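Local coordinates for protein putative polysaccharide binding proteins (DUF1812) (Bacteroides thetaiotaomicron VPI-5482, PDB 3GF8) that probably serves in fimbrial assembly or anchoring as an outer-membrane lipoprotein of the FimB/Mfa2 family, at residues A[18-23]-A[30-35]; A[129-134]-A[139-144]; A[249-254]-A[262-267]. All coordinates share one frame; numbering follows the deposited sequence.

Interaction 1 (A[18-23]-A[30-35]); sequences VKFKYD and DAFHAQ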
loop_
_atom_site.group_PDB
_atom_site.type_symbol
_atom_site.label_atom_id
_atom_site.label_comp_id
_atom_site.label_asym_id
_atom_site.label_seq_id
_atom_site.Cartn_x
_atom_site.Cartn_y
_atom_site.Cartn_z
ATOM N N VAL A 18 21.767 -9.967 4.542
ATOM C CA VAL A 18 20.369 -9.649 4.803
ATOM C C VAL A 18 19.527 -10.384 3.801
ATOM O O VAL A 18 19.802 -10.353 2.618
ATOM C CB VAL A 18 20.068 -8.127 4.756
ATOM C CG1 VAL A 18 18.574 -7.877 4.929
ATOM C CG2 VAL A 18 20.863 -7.390 5.822
ATOM N N LYS A 19 18.537 -11.109 4.305
ATOM C CA LYS A 19 17.542 -11.762 3.490
ATOM C C LYS A 19 16.287 -10.908 3.598
ATOM O O LYS A 19 15.914 -10.499 4.703
ATOM C CB LYS A 19 17.281 -13.154 4.053
ATOM C CG LYS A 19 16.175 -13.961 3.369
ATOM C CD LYS A 19 16.261 -15.432 3.758
ATOM C CE LYS A 19 15.375 -16.339 2.885
ATOM N NZ LYS A 19 13.943 -15.969 3.010
ATOM N N PHE A 20 15.658 -10.609 2.462
ATOM C CA PHE A 20 14.367 -9.908 2.463
ATOM C C PHE A 20 13.263 -10.894 2.159
ATOM O O PHE A 20 13.390 -11.726 1.240
ATOM C CB PHE A 20 14.337 -8.813 1.404
ATOM C CG PHE A 20 15.375 -7.751 1.603
ATOM C CD1 PHE A 20 16.674 -7.934 1.134
ATOM C CD2 PHE A 20 15.064 -6.591 2.280
ATOM C CE1 PHE A 20 17.625 -6.943 1.313
ATOM C CE2 PHE A 20 16.010 -5.621 2.475
ATOM C CZ PHE A 20 17.296 -5.804 1.986
ATOM N N LYS A 21 12.171 -10.835 2.913
ATOM C CA LYS A 21 11.015 -11.696 2.547
ATOM C C LYS A 21 9.749 -10.892 2.422
ATOM O O LYS A 21 9.601 -9.877 3.103
ATOM C CB LYS A 21 10.837 -12.849 3.534
ATOM C CG LYS A 21 10.501 -12.485 5.006
ATOM C CD LYS A 21 10.240 -13.780 5.812
ATOM C CE LYS A 21 9.758 -13.544 7.198
ATOM N NZ LYS A 21 8.434 -12.939 7.180
ATOM N N TYR A 22 8.843 -11.373 1.557
ATOM C CA TYR A 22 7.529 -10.814 1.378
ATOM C C TYR A 22 6.507 -11.936 1.405
ATOM O O TYR A 22 6.022 -12.368 0.348
ATOM C CB TYR A 22 7.426 -9.993 0.063
ATOM C CG TYR A 22 6.026 -9.526 -0.230
ATOM C CD1 TYR A 22 5.207 -8.976 0.775
ATOM C CD2 TYR A 22 5.484 -9.676 -1.491
ATOM C CE1 TYR A 22 3.869 -8.569 0.484
ATOM C CE2 TYR A 22 4.190 -9.275 -1.772
ATOM C CZ TYR A 22 3.382 -8.737 -0.790
ATOM O OH TYR A 22 2.091 -8.361 -1.137
ATOM N N ASP A 23 6.189 -12.397 2.618
ATOM C CA ASP A 23 5.192 -13.431 2.810
ATOM C C ASP A 23 3.979 -12.915 3.534
ATOM O O ASP A 23 2.982 -13.652 3.688
ATOM C CB ASP A 23 5.767 -14.655 3.537
ATOM C CG ASP A 23 6.276 -14.347 4.962
ATOM O OD1 ASP A 23 6.209 -13.207 5.450
ATOM O OD2 ASP A 23 6.810 -15.276 5.580
ATOM N N ASP A 30 6.075 -16.575 0.542
ATOM C CA ASP A 30 7.050 -15.552 0.234
ATOM C C ASP A 30 7.047 -15.249 -1.257
ATOM O O ASP A 30 7.310 -16.143 -2.039
ATOM C CB ASP A 30 8.450 -15.999 0.634
ATOM C CG ASP A 30 9.514 -14.949 0.311
ATOM O OD1 ASP A 30 9.180 -13.744 0.222
ATOM O OD2 ASP A 30 10.680 -15.339 0.121
ATOM N N ALA A 31 6.759 -13.996 -1.648
ATOM C CA ALA A 31 6.743 -13.605 -3.080
ATOM C C ALA A 31 7.838 -12.594 -3.433
ATOM O O ALA A 31 7.794 -11.955 -4.493
ATOM C CB ALA A 31 5.345 -13.067 -3.492
ATOM N N PHE A 32 8.836 -12.466 -2.565
ATOM C CA PHE A 32 9.907 -11.499 -2.792
ATOM C C PHE A 32 10.467 -11.572 -4.214
ATOM O O PHE A 32 10.357 -10.615 -4.995
ATOM C CB PHE A 32 11.045 -11.679 -1.802
ATOM C CG PHE A 32 12.189 -10.717 -2.042
ATOM C CD1 PHE A 32 12.089 -9.391 -1.643
ATOM C CD2 PHE A 32 13.327 -11.122 -2.731
ATOM C CE1 PHE A 32 13.115 -8.492 -1.888
ATOM C CE2 PHE A 32 14.351 -10.222 -2.993
ATOM C CZ PHE A 32 14.251 -8.912 -2.565
ATOM N N HIS A 33 11.088 -12.696 -4.536
ATOM C CA HIS A 33 11.807 -12.852 -5.811
ATOM C C HIS A 33 10.884 -12.595 -7.000
ATOM O O HIS A 33 11.346 -12.102 -8.017
ATOM C CB HIS A 33 12.402 -14.247 -5.939
ATOM C CG HIS A 33 11.359 -15.311 -5.945
ATOM N ND1 HIS A 33 10.692 -15.693 -4.795
ATOM C CD2 HIS A 33 10.790 -15.998 -6.962
ATOM C CE1 HIS A 33 9.769 -16.586 -5.106
ATOM N NE2 HIS A 33 9.808 -16.790 -6.413
ATOM N N ALA A 34 9.587 -12.896 -6.860
ATOM C CA ALA A 34 8.612 -12.668 -7.941
ATOM C C ALA A 34 8.194 -11.201 -8.158
ATOM O O ALA A 34 7.899 -10.819 -9.288
ATOM C CB ALA A 34 7.345 -13.537 -7.710
ATOM N N GLN A 35 8.171 -10.393 -7.096
ATOM C CA GLN A 35 7.561 -9.063 -7.125
ATOM C C GLN A 35 8.454 -7.862 -6.786
ATOM O O GLN A 35 8.154 -6.757 -7.201
ATOM C CB GLN A 35 6.373 -9.038 -6.156
ATOM C CG GLN A 35 5.304 -10.036 -6.535
ATOM C CD GLN A 35 4.056 -9.905 -5.708
ATOM O OE1 GLN A 35 3.715 -8.823 -5.242
ATOM N NE2 GLN A 35 3.352 -11.020 -5.518
HETATM O O HOH W 1 12.946 -14.390 0.806
HETATM O O HOH W 2 1.722 -8.163 -3.664
#
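The ring of F32 takes the carbonyl oxygen of F20 over one face, offset toward the rim, with F20 O 3.6 Å from F32 CG. The contact continues from that carbonyl to the side chain of the same residue: F20 CB comes to 3.5 Å from F32 CE1. The two phenylalanine rings lie nearly parallel, 14° apart, but are slid so far along each other that they barely overlap, and V18 CG1 sits over one face of the F20 ring. The Y22 ring is met at its edge by the amide of Q35, with OE1 3.5 Å from Y22 CE2 and the amide plane turned 78° from the ring. One water joins Y22 OH to this same OE1, while W124 packs edge-to-face with Y22.

The polar work falls to D30. A chi1 of 179° swings its carboxylate away from its own N, and D30 OD1 accepts a hydrogen bond from Y22 N at 2.7 Å. F32 N reaches D30 OD1 from the opposite face of the carboxylate, at 3.1 Å, so two amides fix its rotation. A31 N returns a bond to Y22 O at 2.7 Å. The other oxygen, D30 OD2, accepts from a water at 2.6 Å that also donates to F20 O and accepts from K19 NZ. That water links lysine and aspartate, whose charges are near but do not form a salt bridge.

F32 is buried against V39 of strand 38-44 and against L61 and Y66. The bond from F32 N to D30 OD1 closes an Asx turn; it leads through A31, at the N-cap position, into the short helix 32-35, and the same carboxylate ties the start of that helix to Y22, on the segment that carries strand 16-21.

Interaction 2 (A[129-134]-A[139-144]); sequences INVNFD and QTETIN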
loop_
_atom_site.group_PDB
_atom_site.type_symbol
_atom_site.label_atom_id
_atom_site.label_comp_id
_atom_site.label_asym_id
_atom_site.label_seq_id
_atom_site.Cartn_x
_atom_site.Cartn_y
_atom_site.Cartn_z
ATOM N N ILE A 129 14.608 -4.017 12.648
ATOM C CA ILE A 129 15.152 -5.123 13.433
ATOM C C ILE A 129 16.407 -4.690 14.207
ATOM O O ILE A 129 17.152 -3.786 13.784
ATOM C CB ILE A 129 15.481 -6.322 12.532
ATOM C CG1 ILE A 129 16.479 -5.918 11.435
ATOM C CG2 ILE A 129 14.196 -6.888 11.890
ATOM C CD1 ILE A 129 17.157 -7.105 10.769
ATOM N N ASN A 130 16.638 -5.323 15.353
ATOM C CA ASN A 130 17.877 -5.107 16.101
ATOM C C ASN A 130 18.873 -6.121 15.651
ATOM O O ASN A 130 18.544 -7.264 15.534
ATOM C CB ASN A 130 17.635 -5.243 17.595
ATOM C CG ASN A 130 16.724 -4.167 18.105
ATOM O OD1 ASN A 130 17.051 -2.981 18.017
ATOM N ND2 ASN A 130 15.550 -4.561 18.613
ATOM N N VAL A 131 20.085 -5.693 15.357
ATOM C CA VAL A 131 21.116 -6.576 14.808
ATOM C C VAL A 131 22.346 -6.511 15.717
ATOM O O VAL A 131 22.854 -5.426 16.023
ATOM C CB VAL A 131 21.492 -6.171 13.382
ATOM C CG1 VAL A 131 22.650 -7.017 12.880
ATOM C CG2 VAL A 131 20.280 -6.317 12.484
ATOM N N ASN A 132 22.796 -7.673 16.181
ATOM C CA ASN A 132 23.992 -7.751 17.011
ATOM C C ASN A 132 24.953 -8.617 16.242
ATOM O O ASN A 132 24.678 -9.783 16.053
ATOM C CB ASN A 132 23.660 -8.356 18.374
ATOM C CG ASN A 132 24.883 -8.472 19.294
ATOM O OD1 ASN A 132 26.036 -8.310 18.870
ATOM N ND2 ASN A 132 24.624 -8.758 20.570
ATOM N N PHE A 133 26.052 -8.028 15.773
ATOM C CA PHE A 133 27.040 -8.713 14.950
ATOM C C PHE A 133 28.389 -8.641 15.670
ATOM O O PHE A 133 28.951 -7.554 15.833
ATOM C CB PHE A 133 27.127 -8.013 13.590
ATOM C CG PHE A 133 28.127 -8.613 12.623
ATOM C CD1 PHE A 133 27.982 -9.920 12.164
ATOM C CD2 PHE A 133 29.172 -7.839 12.114
ATOM C CE1 PHE A 133 28.880 -10.476 11.255
ATOM C CE2 PHE A 133 30.073 -8.386 11.201
ATOM C CZ PHE A 133 29.917 -9.718 10.768
ATOM N N ASP A 134 28.920 -9.786 16.085
ATOM C CA ASP A 134 30.220 -9.785 16.770
ATOM C C ASP A 134 31.406 -10.212 15.906
ATOM O O ASP A 134 32.529 -10.281 16.393
ATOM C CB ASP A 134 30.159 -10.605 18.059
ATOM C CG ASP A 134 29.970 -12.087 17.827
ATOM O OD1 ASP A 134 30.279 -12.621 16.736
ATOM O OD2 ASP A 134 29.526 -12.718 18.797
ATOM N N GLN A 139 26.549 -14.639 9.489
ATOM C CA GLN A 139 25.255 -14.304 10.045
ATOM C C GLN A 139 24.366 -13.737 8.930
ATOM O O GLN A 139 24.830 -12.926 8.111
ATOM C CB GLN A 139 25.504 -13.248 11.115
ATOM C CG GLN A 139 24.347 -12.836 11.923
ATOM C CD GLN A 139 24.779 -12.051 13.144
ATOM O OE1 GLN A 139 25.768 -12.400 13.800
ATOM N NE2 GLN A 139 24.031 -10.998 13.473
ATOM N N THR A 140 23.094 -14.126 8.931
ATOM C CA THR A 140 22.099 -13.573 8.009
ATOM C C THR A 140 20.891 -13.014 8.773
ATOM O O THR A 140 20.198 -13.758 9.454
ATOM C CB THR A 140 21.621 -14.645 7.034
ATOM O OG1 THR A 140 22.732 -15.103 6.257
ATOM C CG2 THR A 140 20.517 -14.126 6.087
ATOM N N GLU A 141 20.596 -11.725 8.613
ATOM C CA GLU A 141 19.393 -11.146 9.204
ATOM C C GLU A 141 18.246 -11.196 8.174
ATOM O O GLU A 141 18.477 -11.284 6.963
ATOM C CB GLU A 141 19.644 -9.707 9.634
ATOM C CG GLU A 141 20.866 -9.520 10.531
ATOM C CD GLU A 141 20.679 -10.094 11.925
ATOM O OE1 GLU A 141 19.520 -10.167 12.411
ATOM O OE2 GLU A 141 21.705 -10.460 12.526
ATOM N N THR A 142 17.020 -11.137 8.651
ATOM C CA THR A 142 15.861 -11.122 7.756
ATOM C C THR A 142 15.029 -9.843 7.888
ATOM O O THR A 142 14.553 -9.495 8.993
ATOM C CB THR A 142 14.913 -12.307 8.044
ATOM O OG1 THR A 142 15.648 -13.531 8.035
ATOM C CG2 THR A 142 13.791 -12.365 6.999
ATOM N N ILE A 143 14.815 -9.173 6.768
ATOM C CA ILE A 143 13.870 -8.051 6.719
ATOM C C ILE A 143 12.491 -8.533 6.261
ATOM O O ILE A 143 12.350 -9.218 5.261
ATOM C CB ILE A 143 14.360 -6.898 5.843
ATOM C CG1 ILE A 143 15.619 -6.273 6.474
ATOM C CG2 ILE A 143 13.287 -5.797 5.777
ATOM C CD1 ILE A 143 15.281 -5.403 7.776
ATOM N N ASN A 144 11.479 -8.191 7.049
ATOM C CA ASN A 144 10.107 -8.524 6.720
ATOM C C ASN A 144 9.371 -7.356 6.035
ATOM O O ASN A 144 9.297 -6.268 6.591
ATOM C CB ASN A 144 9.342 -8.941 7.963
ATOM C CG ASN A 144 7.984 -9.440 7.629
ATOM O OD1 ASN A 144 7.837 -10.359 6.841
ATOM N ND2 ASN A 144 6.969 -8.791 8.171
HETATM O O HOH W 3 18.225 -9.815 14.686
HETATM O O HOH W 4 21.244 -10.227 15.337
HETATM O O HOH W 5 27.472 -12.285 15.683
#
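Q139 makes the direct polar bond between 129-134 and 139-144: its NE2 donates to N132 O at 2.9 Å, nearly in its own amide plane but from above the carbonyl plane. Q139 NE2 has a second acceptor in E141 OE2, 2.6 Å away and met nearly along its C-O axis. Two acceptors thus hold the amide in place, and at its other end Q139 OE1 lies at the edge of the F133 ring, 3.7 Å from F133 CD1, the planes 74° apart.

Water supplies the rest of the polar bridging. One molecule donates to both N130 O and E141 OE1; another accepts from N132 N and donates to E141 OE2.

Van der Waals packing involves some of the same side chains. E141 bends at chi2 (-70°), which brings its carboxylate across the V131 methyls, with E141 OE2 3.6 Å from V131 CG1. I129 CD1 touches E141 CB at 3.8 Å, and I129 CG1 makes an apolar contact with I143 CD1 at 3.9 Å.

The strands run antiparallel, 173° between directions, yet their axes approach no closer than 8.7 Å, so side chains and waters fill the space between them in this part of the hairpin 124-133/139-158. Each backbone bonds outward instead: 129-134 pairs with strand 75-83, and 139-144 runs alongside strand 16-21, while F79 packs on I129, V131 and I143.

Interaction 3 (A[249-254]-A[262-267]); sequences NAEGKN and DRQSNY. With EDO (1,2-ethanediol), chain B.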
loop_
_atom_site.group_PDB
_atom_site.type_symbol
_atom_site.label_atom_id
_atom_site.label_comp_id
_atom_site.label_asym_id
_atom_site.label_seq_id
_atom_site.Cartn_x
_atom_site.Cartn_y
_atom_site.Cartn_z
ATOM N N ASN A 249 -15.449 -10.231 5.515
ATOM C CA ASN A 249 -14.878 -11.350 6.284
ATOM C C ASN A 249 -13.389 -11.600 6.059
ATOM O O ASN A 249 -12.898 -12.713 6.290
ATOM C CB ASN A 249 -15.663 -12.632 5.928
ATOM C CG ASN A 249 -15.656 -12.952 4.384
ATOM O OD1 ASN A 249 -15.372 -12.087 3.515
ATOM N ND2 ASN A 249 -15.981 -14.205 4.063
ATOM N N ALA A 250 -12.664 -10.588 5.583
ATOM C CA ALA A 250 -11.243 -10.777 5.187
ATOM C C ALA A 250 -11.126 -12.003 4.252
ATOM O O ALA A 250 -10.254 -12.879 4.392
ATOM C CB ALA A 250 -10.364 -10.933 6.403
ATOM N N GLU A 251 -12.059 -12.064 3.321
ATOM C CA GLU A 251 -12.061 -13.090 2.293
ATOM C C GLU A 251 -12.077 -14.492 2.879
ATOM O O GLU A 251 -11.473 -15.407 2.359
ATOM C CB GLU A 251 -10.897 -12.864 1.319
ATOM C CG GLU A 251 -11.026 -11.491 0.622
ATOM C CD GLU A 251 -9.923 -11.228 -0.389
ATOM O OE1 GLU A 251 -9.525 -12.197 -1.073
ATOM O OE2 GLU A 251 -9.475 -10.059 -0.500
ATOM N N GLY A 252 -12.790 -14.638 3.982
ATOM C CA GLY A 252 -12.992 -15.941 4.593
ATOM C C GLY A 252 -11.908 -16.292 5.568
ATOM O O GLY A 252 -11.896 -17.390 6.091
ATOM N N LYS A 253 -10.975 -15.377 5.820
ATOM C CA LYS A 253 -9.897 -15.692 6.739
ATOM C C LYS A 253 -10.171 -15.118 8.107
ATOM O O LYS A 253 -11.131 -14.352 8.300
ATOM C CB LYS A 253 -8.557 -15.225 6.179
ATOM C CG LYS A 253 -8.282 -15.849 4.816
ATOM C CD LYS A 253 -6.838 -16.290 4.665
ATOM C CE LYS A 253 -6.441 -16.478 3.204
ATOM N NZ LYS A 253 -7.146 -17.620 2.593
ATOM N N ASN A 254 -9.345 -15.557 9.053
ATOM C CA ASN A 254 -9.388 -15.129 10.462
ATOM C C ASN A 254 -8.403 -13.983 10.628
ATOM O O ASN A 254 -7.285 -14.179 11.131
ATOM C CB ASN A 254 -8.993 -16.284 11.422
ATOM N N ASP A 262 -3.393 -4.987 5.305
ATOM C CA ASP A 262 -1.964 -5.058 4.991
ATOM C C ASP A 262 -1.672 -6.201 4.068
ATOM O O ASP A 262 -0.877 -6.059 3.106
ATOM C CB ASP A 262 -1.108 -5.261 6.233
ATOM C CG ASP A 262 -1.045 -4.043 7.105
ATOM O OD1 ASP A 262 -1.173 -2.910 6.604
ATOM O OD2 ASP A 262 -0.861 -4.228 8.313
ATOM N N ARG A 263 -2.294 -7.336 4.344
ATOM C CA ARG A 263 -1.996 -8.545 3.576
ATOM C C ARG A 263 -2.542 -8.518 2.164
ATOM O O ARG A 263 -1.919 -9.035 1.249
ATOM C CB ARG A 263 -2.555 -9.782 4.271
ATOM C CG ARG A 263 -1.635 -10.413 5.278
ATOM C CD ARG A 263 -2.250 -11.729 5.720
ATOM N NE ARG A 263 -1.618 -12.239 6.920
ATOM C CZ ARG A 263 -0.510 -12.972 6.945
ATOM N NH1 ARG A 263 0.128 -13.331 5.827
ATOM N NH2 ARG A 263 -0.047 -13.367 8.122
ATOM N N GLN A 264 -3.738 -7.956 2.001
ATOM C CA GLN A 264 -4.386 -7.883 0.701
ATOM C C GLN A 264 -4.042 -6.564 0.041
ATOM O O GLN A 264 -4.238 -5.494 0.638
ATOM C CB GLN A 264 -5.917 -7.985 0.878
ATOM C CG GLN A 264 -6.724 -8.012 -0.435
ATOM C CD GLN A 264 -6.163 -9.019 -1.437
ATOM O OE1 GLN A 264 -5.173 -8.740 -2.103
ATOM N NE2 GLN A 264 -6.788 -10.188 -1.535
ATOM N N SER A 265 -3.552 -6.611 -1.191
ATOM C CA SER A 265 -3.298 -5.351 -1.885
ATOM C C SER A 265 -3.983 -5.203 -3.231
ATOM O O SER A 265 -3.780 -4.196 -3.922
ATOM C CB SER A 265 -1.779 -5.109 -2.003
ATOM O OG SER A 265 -1.190 -5.092 -0.716
ATOM N N ASN A 266 -4.762 -6.205 -3.631
ATOM C CA ASN A 266 -5.622 -6.067 -4.787
ATOM C C ASN A 266 -7.051 -6.305 -4.413
ATOM O O ASN A 266 -7.401 -7.393 -3.962
ATOM C CB ASN A 266 -5.254 -7.066 -5.858
ATOM C CG ASN A 266 -3.867 -6.896 -6.323
ATOM O OD1 ASN A 266 -2.969 -7.600 -5.878
ATOM N ND2 ASN A 266 -3.658 -5.921 -7.195
ATOM N N TYR A 267 -7.886 -5.306 -4.659
ATOM C CA TYR A 267 -9.273 -5.348 -4.270
ATOM C C TYR A 267 -10.124 -5.095 -5.486
ATOM O O TYR A 267 -10.083 -4.017 -6.060
ATOM C CB TYR A 267 -9.535 -4.270 -3.240
ATOM C CG TYR A 267 -8.784 -4.422 -1.940
ATOM C CD1 TYR A 267 -7.509 -3.944 -1.799
ATOM C CD2 TYR A 267 -9.385 -5.013 -0.837
ATOM C CE1 TYR A 267 -6.832 -4.065 -0.607
ATOM C CE2 TYR A 267 -8.707 -5.137 0.364
ATOM C CZ TYR A 267 -7.435 -4.667 0.463
ATOM O OH TYR A 267 -6.769 -4.774 1.649
HETATM C C1 EDO B . -7.213 -5.541 -8.692
HETATM O O1 EDO B . -5.777 -5.454 -8.635
HETATM C C2 EDO B . -7.626 -6.100 -10.052
HETATM O O2 EDO B . -8.529 -7.214 -9.934
#
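E251 sends its side chain toward Q264 extended beyond CG (chi2 -178°), which carries the carboxylate out to the Q264 amide. Q264 answers with a bend: its chain turns at chi2 (49°) and brings the amide across the end of the glutamate. The two side chains cross at about a right angle, yet their flat ends lie almost parallel, 12° apart.

NE2 of Q264 donates to E251 OE2 at 2.9 Å, on the syn side and somewhat out of the carboxylate plane. OE2 has further donors in Y260 OH and N285 ND2, so the bond is one of several gripping a single oxygen. At the other end of the amide, Q264 OE1 accepts from N266 N at 3.0 Å, from above the carbonyl plane, which pins the glutamine between the loop and its own backbone. CG of Q264 rests over one face of the Y267 ring, and Y267 OH makes a weak bond to Q264 O at 2.8 Å. Putting an alanine at Q264 would probably leave E251 OE2 one donor short, N266 N without this acceptor and the Y267 ring without the packing of CG on that face.

The loop is shaped by its own turns: G252 N bonds to N249 O, and K253 N to A250 O. Farther along, N266 ND2 holds O1 of a 1,2-ethanediol at 2.6 Å, probably picked up from the crystallisation liquor.

The contact bridges the loop between helices 241-246 and 257-263 to the point where the second of these gives way to strand 266-273. E251 also packs on W287 of strand 287-290, N285 reaches both E251 OE2 and N266 O, and strand 266-273 runs parallel beside strand 139-158.

Interactions 1 and 2 are partly buried and adjoin each other, because strands 16-21 and 139-158 are parallel neighbours: K19 N probably bonds to E141 O, and K21 NZ to N144 OD1. Interaction 3 is a surface contact, its centre about 30 Å from that of interaction 2, but strand 266-273 flanks the same long strand 139-158 farther along. The chemistry follows place. In interaction 1 a carboxylate grips backbone amides beside buried aromatic side chains; in interaction 2 side chains and waters span separated strands over apolar contacts; interaction 3 rests on one glutamine-to-carboxylate bond. Interactions 1 and 3 meet only by packing, D23 against R263.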